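Local coordinates for protein transcriptional regulator (Mesorhizobium loti, PDB 3BHQ) that probably binds DNA at cis-regulatory sites and controls transcription, as a putative member of the TetR family, at residues S143-L148 against G152-G157. Residues are numbered along the deposited sequence; the frame is centred on the assembly and turned at random.
Sequences SCFQKL and GLIQTG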
ATOM      1  N   SER A 143      10.994  -9.386 -16.600  1.00 22.25           N
ATOM      2  CA  SER A 143      11.738  -9.611 -17.844  1.00 24.80           C
ATOM      3  C   SER A 143      13.240  -9.648 -17.557  1.00 23.21           C
ATOM      4  O   SER A 143      13.948 -10.536 -18.042  1.00 23.87           O
ATOM      5  CB  SER A 143      11.390  -8.555 -18.901  1.00 24.03           C
ATOM      6  OG  SER A 143      12.080  -8.834 -20.097  1.00 33.64           O
ATOM      7  N   CYS A 144      13.704  -8.727 -16.710  1.00 23.86           N
ATOM      8  CA  CYS A 144      15.109  -8.707 -16.264  1.00 21.80           C
ATOM      9  C   CYS A 144      15.508 -10.001 -15.512  1.00 23.46           C
ATOM     10  O   CYS A 144      16.553 -10.597 -15.791  1.00 22.82           O
ATOM     11  CB  CYS A 144      15.381  -7.455 -15.426  1.00 25.08           C
ATOM     12  SG  CYS A 144      16.894  -7.456 -14.508  1.00 25.82           S
ATOM     13  N   PHE A 145      14.675 -10.436 -14.569  1.00 20.56           N
ATOM     14  CA  PHE A 145      14.950 -11.667 -13.817  1.00 19.76           C
ATOM     15  C   PHE A 145      14.942 -12.938 -14.686  1.00 22.18           C
ATOM     16  O   PHE A 145      15.697 -13.885 -14.405  1.00 21.83           O
ATOM     17  CB  PHE A 145      13.949 -11.863 -12.674  1.00 19.47           C
ATOM     18  CG  PHE A 145      14.084 -10.910 -11.516  1.00 20.27           C
ATOM     19  CD1 PHE A 145      15.170 -10.015 -11.350  1.00 20.56           C
ATOM     20  CD2 PHE A 145      13.137 -10.996 -10.504  1.00 18.42           C
ATOM     21  CE1 PHE A 145      15.241  -9.173 -10.210  1.00 21.79           C
ATOM     22  CE2 PHE A 145      13.227 -10.179  -9.351  1.00 22.02           C
ATOM     23  CZ  PHE A 145      14.252  -9.278  -9.217  1.00 19.41           C
ATOM     24  N   GLN A 146      14.083 -12.961 -15.702  1.00 21.48           N
ATOM     25  CA  GLN A 146      14.025 -14.111 -16.630  1.00 22.99           C
ATOM     26  C   GLN A 146      15.338 -14.248 -17.374  1.00 24.78           C
ATOM     27  O   GLN A 146      15.871 -15.367 -17.504  1.00 24.31           O
ATOM     28  CB  GLN A 146      12.878 -13.978 -17.638  1.00 23.11           C
ATOM     29  CG  GLN A 146      12.718 -15.196 -18.596  1.00 24.52           C
ATOM     30  CD  GLN A 146      12.479 -16.486 -17.844  1.00 35.53           C
ATOM     31  OE1 GLN A 146      11.402 -16.697 -17.274  1.00 42.13           O
ATOM     32  NE2 GLN A 146      13.483 -17.372 -17.846  1.00 38.50           N
ATOM     33  N   LYS A 147      15.846 -13.121 -17.869  1.00 24.28           N
ATOM     34  CA  LYS A 147      17.143 -13.084 -18.562  1.00 27.65           C
ATOM     35  C   LYS A 147      18.277 -13.482 -17.617  1.00 26.03           C
ATOM     36  O   LYS A 147      19.149 -14.262 -17.992  1.00 25.65           O
ATOM     37  CB  LYS A 147      17.388 -11.722 -19.211  1.00 28.56           C
ATOM     38  CG  LYS A 147      16.392 -11.424 -20.332  1.00 30.52           C
ATOM     39  CD  LYS A 147      16.487  -9.991 -20.846  1.00 32.67           C
ATOM     40  CE  LYS A 147      15.274  -9.643 -21.710  1.00 37.04           C
ATOM     41  NZ  LYS A 147      15.240  -8.205 -22.084  1.00 50.06           N
ATOM     42  N   LEU A 148      18.244 -12.993 -16.375  1.00 23.52           N
ATOM     43  CA  LEU A 148      19.246 -13.389 -15.372  1.00 22.86           C
ATOM     44  C   LEU A 148      19.154 -14.885 -15.039  1.00 21.99           C
ATOM     45  O   LEU A 148      20.174 -15.515 -14.780  1.00 23.55           O
ATOM     46  CB  LEU A 148      19.130 -12.551 -14.087  1.00 23.18           C
ATOM     47  CG  LEU A 148      19.523 -11.079 -14.222  1.00 21.85           C
ATOM     48  CD1 LEU A 148      19.094 -10.314 -12.996  1.00 19.16           C
ATOM     49  CD2 LEU A 148      21.037 -10.931 -14.478  1.00 21.49           C
ATOM     50  N   GLY A 152      21.882 -18.199 -15.714  1.00 24.50           N
ATOM     51  CA  GLY A 152      22.313 -18.923 -14.521  1.00 24.36           C
ATOM     52  C   GLY A 152      22.814 -18.071 -13.371  1.00 24.54           C
ATOM     53  O   GLY A 152      23.496 -18.587 -12.481  1.00 24.64           O
ATOM     54  N   LEU A 153      22.446 -16.780 -13.363  1.00 23.86           N
ATOM     55  CA  LEU A 153      22.915 -15.836 -12.337  1.00 24.65           C
ATOM     56  C   LEU A 153      22.025 -15.812 -11.089  1.00 23.66           C
ATOM     57  O   LEU A 153      22.515 -15.545  -9.990  1.00 22.70           O
ATOM     58  CB  LEU A 153      23.101 -14.442 -12.946  1.00 25.65           C
ATOM     59  CG  LEU A 153      24.238 -14.335 -13.992  1.00 29.23           C
ATOM     60  CD1 LEU A 153      24.237 -13.003 -14.667  1.00 28.05           C
ATOM     61  CD2 LEU A 153      25.612 -14.593 -13.363  1.00 35.09           C
ATOM     62  N   ILE A 154      20.721 -16.038 -11.277  1.00 24.32           N
ATOM     63  CA  ILE A 154      19.727 -16.203 -10.200  1.00 23.20           C
ATOM     64  C   ILE A 154      18.818 -17.361 -10.640  1.00 23.15           C
ATOM     65  O   ILE A 154      19.008 -17.890 -11.729  1.00 22.58           O
ATOM     66  CB  ILE A 154      18.879 -14.905  -9.918  1.00 22.83           C
ATOM     67  CG1 ILE A 154      17.996 -14.489 -11.121  1.00 22.30           C
ATOM     68  CG2 ILE A 154      19.810 -13.752  -9.504  1.00 20.59           C
ATOM     69  CD1 ILE A 154      17.097 -13.240 -10.871  1.00 21.89           C
ATOM     70  N   GLN A 155      17.835 -17.723  -9.812  1.00 24.72           N
ATOM     71  CA  GLN A 155      16.832 -18.752 -10.171  1.00 25.35           C
ATOM     72  C   GLN A 155      15.416 -18.318  -9.784  1.00 25.08           C
ATOM     73  O   GLN A 155      14.987 -18.554  -8.645  1.00 23.34           O
ATOM     74  CB  GLN A 155      17.157 -20.130  -9.551  1.00 26.49           C
ATOM     75  CG  GLN A 155      16.153 -21.253  -9.956  1.00 29.83           C
ATOM     76  CD  GLN A 155      16.021 -21.427 -11.475  1.00 38.44           C
ATOM     77  OE1 GLN A 155      17.033 -21.583 -12.176  1.00 44.38           O
ATOM     78  NE2 GLN A 155      14.781 -21.400 -11.986  1.00 37.12           N
ATOM     79  N   THR A 156      14.728 -17.656 -10.718  1.00 23.91           N
ATOM     80  CA  THR A 156      13.358 -17.212 -10.528  1.00 24.99           C
ATOM     81  C   THR A 156      12.467 -17.932 -11.535  1.00 28.87           C
ATOM     82  O   THR A 156      12.401 -17.545 -12.714  1.00 28.49           O
ATOM     83  CB  THR A 156      13.218 -15.674 -10.659  1.00 24.31           C
ATOM     84  OG1 THR A 156      13.606 -15.257 -11.974  1.00 23.01           O
ATOM     85  CG2 THR A 156      14.060 -14.960  -9.607  1.00 24.49           C
ATOM     86  N   GLY A 157      11.811 -18.999 -11.060  1.00 31.13           N
ATOM     87  CA  GLY A 157      10.872 -19.789 -11.865  1.00 33.17           C
ATOM     88  C   GLY A 157       9.658 -19.008 -12.340  1.00 34.30           C
ATOM     89  O   GLY A 157       9.228 -19.187 -13.483  1.00 36.55           O
TER
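Leu148 and Leu153 meet, CD2 of the first 3.8 Å from CD1 of the second, where helix 123-150 ends, an instructive case of a chain capping a helix and then folding back along it. Gly152, with positive phi (71°), closes a Schellman motif, and Leu153 N donates to Leu148 O at 3.0 Å, the oxygen being approached nearly along the C=O axis. Beyond this turn the loop runs back beside the helix, and from Ile154 on its side chains alternate. Ile154 and Thr156 face the helix, while Gln155 turns away. The tight part centres on Ile154. Its CG1 lies 3.7 Å from Leu148 CB, and its CD1 reaches Phe145 CD1 at 3.8 Å. With chi1 at 64°, CG1 sits between the backbone N and carbonyl carbon, which directs the ethyl arm between Leu148 and Phe145. Replacing this isoleucine by an alanine removes CG1 and CD1, and would probably open a gap beside Phe145 CD1 and Leu148 CB. Thr156 crosses Phe145 at about a right angle, OG1 3.5 Å from Phe145 CB, and is hydrogen-bonded to Thr149 OG1. Two places face solvent: Gln146 skirts the Thr156 end, its NE2 hydrogen-bonded to Asn150 OD1, and at the turn Gly152 is exposed and Leu153 partly so. Met88 of helix 88-103 covers Leu148, Leu153 and Ile154. The backbone bond from Leu153 N belongs to the pair that closes the turn, while apolar contacts seat the loop against helix 123-150 and Met88 before helix 159-181 begins.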